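Long-range contacts in tryptophan synthase alpha chain (Pyrococcus furiosus, PDB 2DZP), which catalyses the aldol cleavage of indoleglycerol phosphate to indole and glyceraldehyde 3-phosphate, part of the last step of tryptophan biosynthesis: residues I8-A13 and A34-I39; D15-S20 and K230-T235; S20-L25 and F69-E74; L162-G167 and P176-D181. The protein carries 1 engineered substitution. All coordinates share one frame; numbering follows the deposited sequence.

Starting at the N terminus, interaction 1 pairs the first two strands of the barrel and closes the loop that carries helix 18-28. That helix then reaches forward in interaction 3 to helix 67-76, its neighbour on the outer layer, so interactions 1 and 3 cross along the chain and touch in space, Leu-25 packing on Leu-11 and Ile-35. Interaction 2 closes almost the whole chain, bringing the start of helix 18-28 against the turn between helices 221-230 and 235-246. It shares Ser-20 with interaction 3, nests interactions 3 and 4 inside its loop, and crosses interaction 1. Interaction 4 closes a short loop at the sixth strand, across the barrel from interaction 3.

Interaction 1. Residues I8-A13 and A34-I39; sequences IPYLTA and AIELGI
The first two strands of the TIM barrel run side by side here, Tyr-10 next to Glu-36, as the parallel ends of a right-handed beta-alpha-beta crossover through helix 18-28. Backbone hydrogen bonds alternate along the seam: Glu-36 N gives to Pro-9 O at 2.9 Å, Glu-36 O takes Leu-11 N, and Gly-38 N gives to Leu-11 O with a nearly straight 173° at the hydrogen. Leu-11 and Leu-37 face the outer helices. Tyr-10 and Glu-36 point the other way, into the barrel, where Glu-36 is a proton acceptor of the active site and the other, Asp-47, lies near Tyr-10. With CG anti to the backbone N (chi1 162°), the Tyr-10 ring swings across to the second strand. Glu-36 CG meets the ring edge in its plane, OE2 lies 3.5 Å from Tyr-10 CD1, and the carboxylate stands perpendicular to the ring. Farther on, Tyr-10 OH sits 3.6 Å from Gly-38 CA, where a side chain would collide with it. Replacing Tyr-10 by alanine would probably uncover Gly-38 and let the Glu-36 side chain turn more freely. Just past the end of the first strand, Ala-13 N gives to Gly-38 O at 2.7 Å.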
loop_
_atom_site.group_PDB
_atom_site.type_symbol
_atom_site.label_atom_id
_atom_site.label_comp_id
_atom_site.label_asym_id
_atom_site.label_seq_id
_atom_site.Cartn_x
_atom_site.Cartn_y
_atom_site.Cartn_z
ATOM N N ILE A 8 -2.325 6.600 5.369
ATOM C CA ILE A 8 -2.031 6.199 3.996
ATOM C C ILE A 8 -3.108 5.331 3.356
ATOM O O ILE A 8 -3.069 4.110 3.463
ATOM C CB ILE A 8 -0.703 5.425 3.920
ATOM C CG1 ILE A 8 0.417 6.249 4.554
ATOM C CG2 ILE A 8 -0.365 5.098 2.459
ATOM C CD1 ILE A 8 1.738 5.505 4.634
ATOM N N PRO A 9 -4.064 5.952 2.651
ATOM C CA PRO A 9 -5.153 5.232 1.986
ATOM C C PRO A 9 -4.663 4.189 0.984
ATOM O O PRO A 9 -3.761 4.455 0.193
ATOM C CB PRO A 9 -5.930 6.352 1.293
ATOM C CG PRO A 9 -5.677 7.537 2.160
ATOM C CD PRO A 9 -4.199 7.402 2.436
ATOM N N TYR A 10 -5.243 2.996 1.030
ATOM C CA TYR A 10 -4.888 1.952 0.075
ATOM C C TYR A 10 -6.154 1.591 -0.680
ATOM O O TYR A 10 -7.219 1.467 -0.082
ATOM C CB TYR A 10 -4.367 0.683 0.756
ATOM C CG TYR A 10 -4.410 -0.511 -0.183
ATOM C CD1 TYR A 10 -3.343 -0.798 -1.037
ATOM C CD2 TYR A 10 -5.561 -1.303 -0.279
ATOM C CE1 TYR A 10 -3.420 -1.840 -1.960
ATOM C CE2 TYR A 10 -5.649 -2.341 -1.203
ATOM C CZ TYR A 10 -4.577 -2.605 -2.041
ATOM O OH TYR A 10 -4.675 -3.624 -2.969
ATOM N N LEU A 11 -6.028 1.406 -1.987
ATOM C CA LEU A 11 -7.160 1.046 -2.834
ATOM C C LEU A 11 -6.672 0.096 -3.905
ATOM O O LEU A 11 -5.501 0.128 -4.296
ATOM C CB LEU A 11 -7.757 2.283 -3.514
ATOM C CG LEU A 11 -8.398 3.357 -2.637
ATOM C CD1 LEU A 11 -8.903 4.493 -3.521
ATOM C CD2 LEU A 11 -9.534 2.758 -1.830
ATOM N N THR A 12 -7.569 -0.755 -4.381
ATOM C CA THR A 12 -7.205 -1.697 -5.422
ATOM C C THR A 12 -7.553 -1.041 -6.742
ATOM O O THR A 12 -8.637 -0.476 -6.898
ATOM C CB THR A 12 -7.972 -3.005 -5.262
ATOM O OG1 THR A 12 -7.774 -3.501 -3.930
ATOM C CG2 THR A 12 -7.483 -4.039 -6.262
ATOM N N ALA A 13 -6.620 -1.084 -7.684
ATOM C CA ALA A 13 -6.853 -0.479 -8.990
ATOM C C ALA A 13 -8.004 -1.182 -9.712
ATOM O O ALA A 13 -7.963 -2.392 -9.940
ATOM C CB ALA A 13 -5.586 -0.550 -9.830
ATOM N N ALA A 34 -0.089 10.016 1.909
ATOM C CA ALA A 34 0.432 9.220 0.807
ATOM C C ALA A 34 -0.662 8.249 0.368
ATOM O O ALA A 34 -1.592 7.960 1.128
ATOM C CB ALA A 34 1.679 8.457 1.243
ATOM N N ILE A 35 -0.547 7.749 -0.857
ATOM C CA ILE A 35 -1.532 6.818 -1.387
ATOM C C ILE A 35 -0.877 5.538 -1.885
ATOM O O ILE A 35 0.207 5.573 -2.462
ATOM C CB ILE A 35 -2.310 7.447 -2.550
ATOM C CG1 ILE A 35 -2.880 8.796 -2.120
ATOM C CG2 ILE A 35 -3.438 6.523 -2.978
ATOM C CD1 ILE A 35 -3.595 9.521 -3.229
ATOM N N GLU A 36 -1.550 4.412 -1.659
ATOM C CA GLU A 36 -1.050 3.106 -2.072
ATOM C C GLU A 36 -2.048 2.470 -3.034
ATOM O O GLU A 36 -3.198 2.220 -2.669
ATOM C CB GLU A 36 -0.872 2.214 -0.852
ATOM C CG GLU A 36 0.010 1.008 -1.084
ATOM C CD GLU A 36 0.181 0.177 0.169
ATOM O OE1 GLU A 36 1.208 -0.530 0.269
ATOM O OE2 GLU A 36 -0.715 0.224 1.045
ATOM N N LEU A 37 -1.604 2.207 -4.262
ATOM C CA LEU A 37 -2.471 1.628 -5.280
ATOM C C LEU A 37 -2.106 0.187 -5.582
ATOM O O LEU A 37 -0.988 -0.110 -5.995
ATOM C CB LEU A 37 -2.392 2.450 -6.565
ATOM C CG LEU A 37 -3.387 2.056 -7.657
ATOM C CD1 LEU A 37 -4.797 2.419 -7.207
ATOM C CD2 LEU A 37 -3.038 2.761 -8.953
ATOM N N GLY A 38 -3.062 -0.712 -5.386
ATOM C CA GLY A 38 -2.798 -2.111 -5.636
ATOM C C GLY A 38 -3.150 -2.576 -7.034
ATOM O O GLY A 38 -4.118 -2.117 -7.645
ATOM N N ILE A 39 -2.337 -3.494 -7.540
ATOM C CA ILE A 39 -2.534 -4.077 -8.855
ATOM C C ILE A 39 -3.134 -5.463 -8.644
ATOM O O ILE A 39 -2.460 -6.367 -8.156
ATOM C CB ILE A 39 -1.185 -4.204 -9.615
ATOM C CG1 ILE A 39 -0.740 -2.823 -10.102
ATOM C CG2 ILE A 39 -1.319 -5.177 -10.780
ATOM C CD1 ILE A 39 0.593 -2.820 -10.811
#

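Interaction 2. Residues D15-S20 and K230-T235. Engineered in segment 15-20: Asn-17 (natural residue Asp).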
loop_
_atom_site.group_PDB
_atom_site.type_symbol
_atom_site.label_atom_id
_atom_site.label_comp_id
_atom_site.label_asym_id
_atom_site.label_seq_id
_atom_site.Cartn_x
_atom_site.Cartn_y
_atom_site.Cartn_z
ATOM N N ASP A 15 -11.607 -1.034 -8.802
ATOM C CA ASP A 15 -12.641 -1.570 -7.917
ATOM C C ASP A 15 -13.627 -0.454 -7.591
ATOM O O ASP A 15 -13.395 0.334 -6.671
ATOM C CB ASP A 15 -12.020 -2.104 -6.616
ATOM C CG ASP A 15 -13.069 -2.529 -5.587
ATOM O OD1 ASP A 15 -12.682 -2.840 -4.440
ATOM O OD2 ASP A 15 -14.274 -2.555 -5.917
ATOM N N PRO A 16 -14.748 -0.379 -8.331
ATOM C CA PRO A 16 -15.159 -1.255 -9.436
ATOM C C PRO A 16 -14.425 -1.048 -10.766
ATOM O O PRO A 16 -14.106 -2.013 -11.463
ATOM C CB PRO A 16 -16.650 -0.962 -9.557
ATOM C CG PRO A 16 -16.703 0.502 -9.254
ATOM C CD PRO A 16 -15.797 0.615 -8.041
ATOM N N ASN A 17 -14.165 0.205 -11.123
ATOM C CA ASN A 17 -13.473 0.498 -12.375
ATOM C C ASN A 17 -12.380 1.545 -12.187
ATOM O O ASN A 17 -12.410 2.320 -11.228
ATOM C CB ASN A 17 -14.479 0.974 -13.427
ATOM C CG ASN A 17 -15.145 2.277 -13.044
ATOM O OD1 ASN A 17 -14.500 3.324 -12.999
ATOM N ND2 ASN A 17 -16.442 2.219 -12.760
ATOM N N LYS A 18 -11.421 1.564 -13.112
ATOM C CA LYS A 18 -10.305 2.506 -13.055
ATOM C C LYS A 18 -10.748 3.950 -12.825
ATOM O O LYS A 18 -10.192 4.642 -11.970
ATOM C CB LYS A 18 -9.461 2.411 -14.332
ATOM C CG LYS A 18 -10.237 2.582 -15.628
ATOM C CD LYS A 18 -9.325 2.420 -16.838
ATOM C CE LYS A 18 -10.109 2.507 -18.143
ATOM N NZ LYS A 18 -9.229 2.401 -19.342
ATOM N N GLN A 19 -11.746 4.404 -13.578
ATOM C CA GLN A 19 -12.236 5.770 -13.418
ATOM C C GLN A 19 -12.787 5.990 -12.009
ATOM O O GLN A 19 -12.719 7.100 -11.473
ATOM C CB GLN A 19 -13.324 6.079 -14.459
ATOM C CG GLN A 19 -14.069 7.390 -14.206
ATOM C CD GLN A 19 -13.158 8.611 -14.222
ATOM O OE1 GLN A 19 -13.478 9.644 -13.636
ATOM N NE2 GLN A 19 -12.026 8.498 -14.905
ATOM N N SER A 20 -13.335 4.933 -11.414
ATOM C CA SER A 20 -13.893 5.014 -10.066
ATOM C C SER A 20 -12.784 5.089 -9.012
ATOM O O SER A 20 -12.915 5.788 -8.007
ATOM C CB SER A 20 -14.790 3.802 -9.790
ATOM O OG SER A 20 -15.941 3.810 -10.618
ATOM N N LYS A 230 -20.653 -0.214 -1.654
ATOM C CA LYS A 230 -21.342 0.835 -2.399
ATOM C C LYS A 230 -20.881 0.996 -3.846
ATOM O O LYS A 230 -21.473 1.765 -4.597
ATOM C CB LYS A 230 -21.171 2.188 -1.700
ATOM C CG LYS A 230 -21.482 2.207 -0.206
ATOM C CD LYS A 230 -22.958 1.987 0.075
ATOM C CE LYS A 230 -23.270 2.068 1.559
ATOM N NZ LYS A 230 -24.698 1.698 1.781
ATOM N N GLY A 231 -19.828 0.292 -4.240
ATOM C CA GLY A 231 -19.343 0.424 -5.603
ATOM C C GLY A 231 -19.034 1.871 -5.951
ATOM O O GLY A 231 -18.424 2.593 -5.158
ATOM N N ARG A 232 -19.456 2.303 -7.134
ATOM C CA ARG A 232 -19.219 3.678 -7.558
ATOM C C ARG A 232 -19.628 4.673 -6.474
ATOM O O ARG A 232 -18.955 5.680 -6.255
ATOM C CB ARG A 232 -20.005 3.987 -8.832
ATOM C CG ARG A 232 -19.464 3.372 -10.106
ATOM C CD ARG A 232 -20.311 3.859 -11.268
ATOM N NE ARG A 232 -19.754 3.552 -12.584
ATOM C CZ ARG A 232 -19.632 2.327 -13.083
ATOM N NH1 ARG A 232 -20.026 1.277 -12.374
ATOM N NH2 ARG A 232 -19.127 2.154 -14.299
ATOM N N GLU A 233 -20.728 4.379 -5.793
ATOM C CA GLU A 233 -21.245 5.260 -4.755
ATOM C C GLU A 233 -20.513 5.160 -3.425
ATOM O O GLU A 233 -21.066 5.526 -2.392
ATOM C CB GLU A 233 -22.725 4.969 -4.513
ATOM C CG GLU A 233 -23.541 4.771 -5.780
ATOM C CD GLU A 233 -23.365 5.897 -6.780
ATOM O OE1 GLU A 233 -22.662 5.693 -7.788
ATOM O OE2 GLU A 233 -23.925 6.989 -6.556
ATOM N N ALA A 234 -19.275 4.681 -3.442
ATOM C CA ALA A 234 -18.513 4.538 -2.204
ATOM C C ALA A 234 -17.927 5.845 -1.676
ATOM O O ALA A 234 -17.796 6.024 -0.465
ATOM C CB ALA A 234 -17.399 3.523 -2.399
ATOM N N THR A 235 -17.587 6.752 -2.587
ATOM C CA THR A 235 -16.984 8.041 -2.243
ATOM C C THR A 235 -17.317 8.645 -0.878
ATOM O O THR A 235 -16.465 8.688 0.008
ATOM C CB THR A 235 -17.298 9.106 -3.314
ATOM O OG1 THR A 235 -16.701 8.726 -4.561
ATOM C CG2 THR A 235 -16.745 10.460 -2.894
#
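Gly-231 meets the ring of Pro-16 through its backbone, its carbonyl carbon C lying 4.1 Å from Pro-16 CD. It is the first residue to leave helical angles after helix 221-230, and its positive phi (55°) is one that glycine accepts readily. Pro-16, which follows a cis peptide bond, sets its ring atoms CG and CD against this corner. Next comes Arg-232, which carries most of the contact on its side of the interface. Its backbone N lies 3.9 Å from Pro-16 CG, and its own CG touches two side chains, lying 4.1 Å from Pro-16 CG and 3.6 Å from Ser-20 OG. From CG to NE the chain is extended, and this carries the guanidinium out to Asn-17, an engineered residue in place of the natural aspartate. Asn-17 ND2 sits over one face of the guanidinium, toward its rim, 3.1 Å from Arg-232 NH2. Both nitrogens are donors, so this is contact without a hydrogen bond, and the two planes are inclined by 54°. The amide's other branch, OD1, accepts Ser-20 N as the N-cap of helix 18-28. Farther along, Ala-234 N bonds back to Gly-231 O at 2.8 Å, tightening the turn. Ala-234 and Thr-235 then rest on Phe-24, which also touches Pro-16, so the link between helices 221-230 and 235-246 is seated against the first turns of helix 18-28.

Interaction 3. Residues S20-L25 and F69-E74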
loop_
_atom_site.group_PDB
_atom_site.type_symbol
_atom_site.label_atom_id
_atom_site.label_comp_id
_atom_site.label_asym_id
_atom_site.label_seq_id
_atom_site.Cartn_x
_atom_site.Cartn_y
_atom_site.Cartn_z
ATOM N N SER A 20 -13.335 4.933 -11.414
ATOM C CA SER A 20 -13.893 5.014 -10.066
ATOM C C SER A 20 -12.784 5.089 -9.012
ATOM O O SER A 20 -12.915 5.788 -8.007
ATOM C CB SER A 20 -14.790 3.802 -9.790
ATOM O OG SER A 20 -15.941 3.810 -10.618
ATOM N N THR A 21 -11.694 4.364 -9.243
ATOM C CA THR A 21 -10.576 4.377 -8.312
ATOM C C THR A 21 -10.044 5.805 -8.256
ATOM O O THR A 21 -9.803 6.354 -7.180
ATOM C CB THR A 21 -9.443 3.429 -8.773
ATOM O OG1 THR A 21 -9.937 2.086 -8.839
ATOM C CG2 THR A 21 -8.270 3.483 -7.799
ATOM N N LEU A 22 -9.879 6.400 -9.432
ATOM C CA LEU A 22 -9.388 7.766 -9.548
ATOM C C LEU A 22 -10.296 8.717 -8.765
ATOM O O LEU A 22 -9.828 9.655 -8.114
ATOM C CB LEU A 22 -9.346 8.173 -11.023
ATOM C CG LEU A 22 -8.716 9.514 -11.394
ATOM C CD1 LEU A 22 -7.216 9.468 -11.137
ATOM C CD2 LEU A 22 -8.991 9.811 -12.859
ATOM N N ASN A 23 -11.597 8.465 -8.824
ATOM C CA ASN A 23 -12.569 9.295 -8.124
ATOM C C ASN A 23 -12.369 9.222 -6.614
ATOM O O ASN A 23 -12.366 10.246 -5.934
ATOM C CB ASN A 23 -13.989 8.850 -8.486
ATOM C CG ASN A 23 -14.303 9.045 -9.963
ATOM O OD1 ASN A 23 -15.277 8.494 -10.482
ATOM N ND2 ASN A 23 -13.484 9.840 -10.643
ATOM N N PHE A 24 -12.205 8.008 -6.093
ATOM C CA PHE A 24 -12.002 7.816 -4.659
ATOM C C PHE A 24 -10.716 8.496 -4.190
ATOM O O PHE A 24 -10.712 9.201 -3.177
ATOM C CB PHE A 24 -11.930 6.324 -4.320
ATOM C CG PHE A 24 -13.104 5.525 -4.815
ATOM C CD1 PHE A 24 -14.398 6.031 -4.730
ATOM C CD2 PHE A 24 -12.917 4.244 -5.329
ATOM C CE1 PHE A 24 -15.484 5.272 -5.150
ATOM C CE2 PHE A 24 -13.998 3.479 -5.750
ATOM C CZ PHE A 24 -15.281 3.994 -5.659
ATOM N N LEU A 25 -9.631 8.276 -4.928
ATOM C CA LEU A 25 -8.332 8.865 -4.602
ATOM C C LEU A 25 -8.426 10.384 -4.486
ATOM O O LEU A 25 -7.994 10.964 -3.493
ATOM C CB LEU A 25 -7.295 8.508 -5.673
ATOM C CG LEU A 25 -6.944 7.037 -5.906
ATOM C CD1 LEU A 25 -5.895 6.936 -7.009
ATOM C CD2 LEU A 25 -6.423 6.417 -4.620
ATOM N N PHE A 69 -1.434 2.558 -14.442
ATOM C CA PHE A 69 -0.663 3.754 -14.763
ATOM C C PHE A 69 -1.602 4.897 -15.127
ATOM O O PHE A 69 -1.345 6.052 -14.793
ATOM C CB PHE A 69 0.293 3.478 -15.921
ATOM C CG PHE A 69 1.272 2.379 -15.647
ATOM C CD1 PHE A 69 2.077 2.415 -14.513
ATOM C CD2 PHE A 69 1.378 1.293 -16.509
ATOM C CE1 PHE A 69 2.975 1.387 -14.243
ATOM C CE2 PHE A 69 2.274 0.259 -16.247
ATOM C CZ PHE A 69 3.073 0.306 -15.110
ATOM N N TRP A 70 -2.693 4.566 -15.811
ATOM C CA TRP A 70 -3.679 5.564 -16.208
ATOM C C TRP A 70 -4.198 6.260 -14.955
ATOM O O TRP A 70 -4.283 7.487 -14.896
ATOM C CB TRP A 70 -4.847 4.894 -16.937
ATOM C CG TRP A 70 -5.908 5.855 -17.366
ATOM C CD1 TRP A 70 -5.897 6.646 -18.476
ATOM C CD2 TRP A 70 -7.125 6.156 -16.669
ATOM N NE1 TRP A 70 -7.031 7.426 -18.517
ATOM C CE2 TRP A 70 -7.800 7.147 -17.419
ATOM C CE3 TRP A 70 -7.707 5.692 -15.482
ATOM C CZ2 TRP A 70 -9.034 7.677 -17.022
ATOM C CZ3 TRP A 70 -8.936 6.221 -15.088
ATOM C CH2 TRP A 70 -9.582 7.206 -15.857
ATOM N N ILE A 71 -4.549 5.450 -13.961
ATOM C CA ILE A 71 -5.063 5.936 -12.687
ATOM C C ILE A 71 -4.096 6.949 -12.086
ATOM O O ILE A 71 -4.508 7.990 -11.570
ATOM C CB ILE A 71 -5.240 4.769 -11.692
ATOM C CG1 ILE A 71 -6.142 3.699 -12.310
ATOM C CG2 ILE A 71 -5.832 5.273 -10.388
ATOM C CD1 ILE A 71 -6.377 2.502 -11.413
ATOM N N VAL A 72 -2.808 6.627 -12.161
ATOM C CA VAL A 72 -1.750 7.479 -11.628
ATOM C C VAL A 72 -1.502 8.694 -12.506
ATOM O O VAL A 72 -1.325 9.800 -12.010
ATOM C CB VAL A 72 -0.420 6.712 -11.503
ATOM C CG1 VAL A 72 0.670 7.652 -11.035
ATOM C CG2 VAL A 72 -0.574 5.547 -10.542
ATOM N N LYS A 73 -1.478 8.477 -13.815
ATOM C CA LYS A 73 -1.246 9.557 -14.757
ATOM C C LYS A 73 -2.279 10.658 -14.546
ATOM O O LYS A 73 -1.935 11.840 -14.482
ATOM C CB LYS A 73 -1.336 9.028 -16.189
ATOM C CG LYS A 73 -0.558 9.852 -17.192
ATOM C CD LYS A 73 -0.566 9.212 -18.566
ATOM C CE LYS A 73 0.533 9.803 -19.445
ATOM N NZ LYS A 73 0.479 11.291 -19.501
ATOM N N GLU A 74 -3.541 10.253 -14.420
ATOM C CA GLU A 74 -4.651 11.183 -14.222
ATOM C C GLU A 74 -4.676 11.805 -12.830
ATOM O O GLU A 74 -5.048 12.964 -12.668
ATOM C CB GLU A 74 -5.974 10.466 -14.485
ATOM C CG GLU A 74 -6.107 9.955 -15.905
ATOM C CD GLU A 74 -6.251 11.084 -16.906
ATOM O OE1 GLU A 74 -5.615 11.016 -17.982
ATOM O OE2 GLU A 74 -7.011 12.033 -16.611
#
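Leu-22 and Ile-71 bring the two backbones nearest, their CA atoms 5.6 Å apart, where helices 18-28 and 67-76 pack as neighbours on the outside of the barrel. The two short segments run in roughly the same direction, their axes crossing at -39° with a closest approach of 9.5 Å. Leu-22 carries most of the contact from its helix. Its CG is anti to the backbone N (chi1 -173°), and this sends both methyls across to the second helix: CD1 comes down on the carbonyl O of Ile-71, while CD2 packs 3.5 Å from Glu-74 CB and 4.0 Å from Trp-70 CH2. Nearer the barrel, Ile-71 CG2 touches both Leu-25 CD1, at 3.8 Å, and Thr-21 CG2, side chains that also lean on strand 35-38. Cutting Leu-22 back to alanine would probably open a gap between Trp-70, Ile-71 and Glu-74. Polar ends are employed elsewhere. Thr-21 OG1 takes the backbone N of Gly-14, and the Glu-74 carboxylate turns off to a salt bridge with Arg-77, leaving its CG over one face of the Trp-70 ring. With no hydrogen bond spanning the two segments, the contact rests on the fit of mainly apolar groups, one leucine methyl pressed on a carbonyl oxygen, rather than on directional bonds.

Interaction 4. Residues L162-G167 and P176-D181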
loop_
_atom_site.group_PDB
_atom_site.type_symbol
_atom_site.label_atom_id
_atom_site.label_comp_id
_atom_site.label_asym_id
_atom_site.label_seq_id
_atom_site.Cartn_x
_atom_site.Cartn_y
_atom_site.Cartn_z
ATOM N N LEU A 162 5.067 -2.657 7.395
ATOM C CA LEU A 162 4.772 -3.732 8.335
ATOM C C LEU A 162 3.316 -4.185 8.193
ATOM O O LEU A 162 2.400 -3.357 8.135
ATOM C CB LEU A 162 5.046 -3.261 9.779
ATOM C CG LEU A 162 6.399 -2.554 10.016
ATOM C CD1 LEU A 162 6.519 -2.092 11.460
ATOM C CD2 LEU A 162 7.544 -3.497 9.672
ATOM N N VAL A 163 3.103 -5.496 8.111
ATOM C CA VAL A 163 1.749 -6.021 7.999
ATOM C C VAL A 163 1.474 -7.074 9.061
ATOM O O VAL A 163 2.305 -7.338 9.938
ATOM C CB VAL A 163 1.469 -6.661 6.614
ATOM C CG1 VAL A 163 1.670 -5.629 5.509
ATOM C CG2 VAL A 163 2.358 -7.879 6.403
ATOM N N SER A 164 0.294 -7.669 8.969
ATOM C CA SER A 164 -0.123 -8.704 9.894
ATOM C C SER A 164 -1.269 -9.457 9.238
ATOM O O SER A 164 -2.325 -8.874 8.981
ATOM C CB SER A 164 -0.595 -8.066 11.201
ATOM O OG SER A 164 -0.843 -9.046 12.191
ATOM N N LEU A 165 -1.070 -10.739 8.941
ATOM C CA LEU A 165 -2.149 -11.514 8.327
ATOM C C LEU A 165 -3.271 -11.569 9.354
ATOM O O LEU A 165 -4.452 -11.541 9.010
ATOM C CB LEU A 165 -1.679 -12.935 7.972
ATOM C CG LEU A 165 -2.675 -13.888 7.279
ATOM C CD1 LEU A 165 -1.942 -15.105 6.729
ATOM C CD2 LEU A 165 -3.750 -14.331 8.251
ATOM N N TYR A 166 -2.874 -11.625 10.622
ATOM C CA TYR A 166 -3.793 -11.687 11.760
ATOM C C TYR A 166 -5.165 -11.034 11.599
ATOM O O TYR A 166 -6.199 -11.689 11.761
ATOM C CB TYR A 166 -3.114 -11.093 13.000
ATOM C CG TYR A 166 -2.139 -12.028 13.680
ATOM C CD1 TYR A 166 -1.011 -12.510 13.006
ATOM C CD2 TYR A 166 -2.352 -12.444 14.997
ATOM C CE1 TYR A 166 -0.118 -13.387 13.629
ATOM C CE2 TYR A 166 -1.465 -13.319 15.629
ATOM C CZ TYR A 166 -0.352 -13.786 14.938
ATOM O OH TYR A 166 0.524 -14.651 15.557
ATOM N N GLY A 167 -5.176 -9.743 11.288
ATOM C CA GLY A 167 -6.433 -9.039 11.156
ATOM C C GLY A 167 -6.651 -8.273 12.445
ATOM O O GLY A 167 -5.838 -7.420 12.795
ATOM N N PRO A 176 -3.620 -7.083 17.144
ATOM C CA PRO A 176 -2.965 -8.157 17.896
ATOM C C PRO A 176 -1.613 -7.741 18.469
ATOM O O PRO A 176 -0.901 -6.926 17.876
ATOM C CB PRO A 176 -2.858 -9.283 16.867
ATOM C CG PRO A 176 -2.760 -8.553 15.572
ATOM C CD PRO A 176 -3.758 -7.439 15.721
ATOM N N LYS A 177 -1.272 -8.294 19.628
ATOM C CA LYS A 177 -0.004 -7.978 20.273
ATOM C C LYS A 177 1.170 -8.335 19.374
ATOM O O LYS A 177 2.221 -7.696 19.420
ATOM C CB LYS A 177 0.109 -8.715 21.612
ATOM C CG LYS A 177 -0.937 -8.268 22.633
ATOM C CD LYS A 177 -0.903 -6.746 22.827
ATOM C CE LYS A 177 -2.077 -6.241 23.658
ATOM N NZ LYS A 177 -2.158 -6.913 24.984
ATOM N N THR A 178 0.990 -9.357 18.553
ATOM C CA THR A 178 2.050 -9.764 17.647
ATOM C C THR A 178 2.397 -8.611 16.685
ATOM O O THR A 178 3.562 -8.391 16.364
ATOM C CB THR A 178 1.630 -11.019 16.845
ATOM O OG1 THR A 178 2.738 -11.482 16.068
ATOM C CG2 THR A 178 0.471 -10.698 15.927
ATOM N N ALA A 179 1.383 -7.873 16.242
ATOM C CA ALA A 179 1.612 -6.750 15.333
ATOM C C ALA A 179 2.286 -5.598 16.090
ATOM O O ALA A 179 3.158 -4.913 15.547
ATOM C CB ALA A 179 0.286 -6.282 14.712
ATOM N N TYR A 180 1.872 -5.388 17.338
ATOM C CA TYR A 180 2.466 -4.344 18.157
ATOM C C TYR A 180 3.933 -4.695 18.342
ATOM O O TYR A 180 4.805 -3.835 18.190
ATOM C CB TYR A 180 1.776 -4.251 19.527
ATOM C CG TYR A 180 0.542 -3.376 19.534
ATOM C CD1 TYR A 180 -0.721 -3.912 19.803
ATOM C CD2 TYR A 180 0.634 -2.015 19.252
ATOM C CE1 TYR A 180 -1.857 -3.110 19.787
ATOM C CE2 TYR A 180 -0.491 -1.206 19.232
ATOM C CZ TYR A 180 -1.732 -1.753 19.500
ATOM O OH TYR A 180 -2.840 -0.937 19.495
ATOM N N ASP A 181 4.201 -5.962 18.664
ATOM C CA ASP A 181 5.575 -6.420 18.860
ATOM C C ASP A 181 6.396 -6.145 17.611
ATOM O O ASP A 181 7.520 -5.660 17.695
ATOM C CB ASP A 181 5.604 -7.913 19.194
ATOM C CG ASP A 181 7.008 -8.485 19.184
ATOM O OD1 ASP A 181 7.478 -8.906 18.105
ATOM O OD2 ASP A 181 7.651 -8.499 20.258
#
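Tyr-166 and Thr-178 supply the CH-pi part of this contact: methyl CG2 of the threonine lies over one face of the ring. The tyrosine is poorly ordered and the modelled spacing is shorter than a methyl can take up, so the exact geometry of this pair is doubtful. Apolar packing centres on Pro-176, the N-cap residue of helix 177-187. Its CG touches Tyr-166 CB at 3.6 Å. Deeper in, Ala-179 CB meets Ser-164 CB at 4.0 Å. Polar pairing is absent across the two segments. Pro-176 CD lies 3.6 Å from the carbonyl O of Gly-167. Ser-164 OG faces Pro-176 CG and Ala-179 CB, each at 3.9 Å, and this buried hydroxyl has no hydrogen-bonding partner in the model. The contact closes the loop that leaves the sixth barrel strand, a loop that in this enzyme family folds over the active site and is partly unmodelled here. Strand 159-163 sits between strands 135-140 and 194-197, tied to them by backbone bonds of Val-163 with Ala-140 and Leu-162 with Ala-195, while Leu-162 packs outward on Leu-182, Leu-183 and Ala-186 farther along helix 177-187.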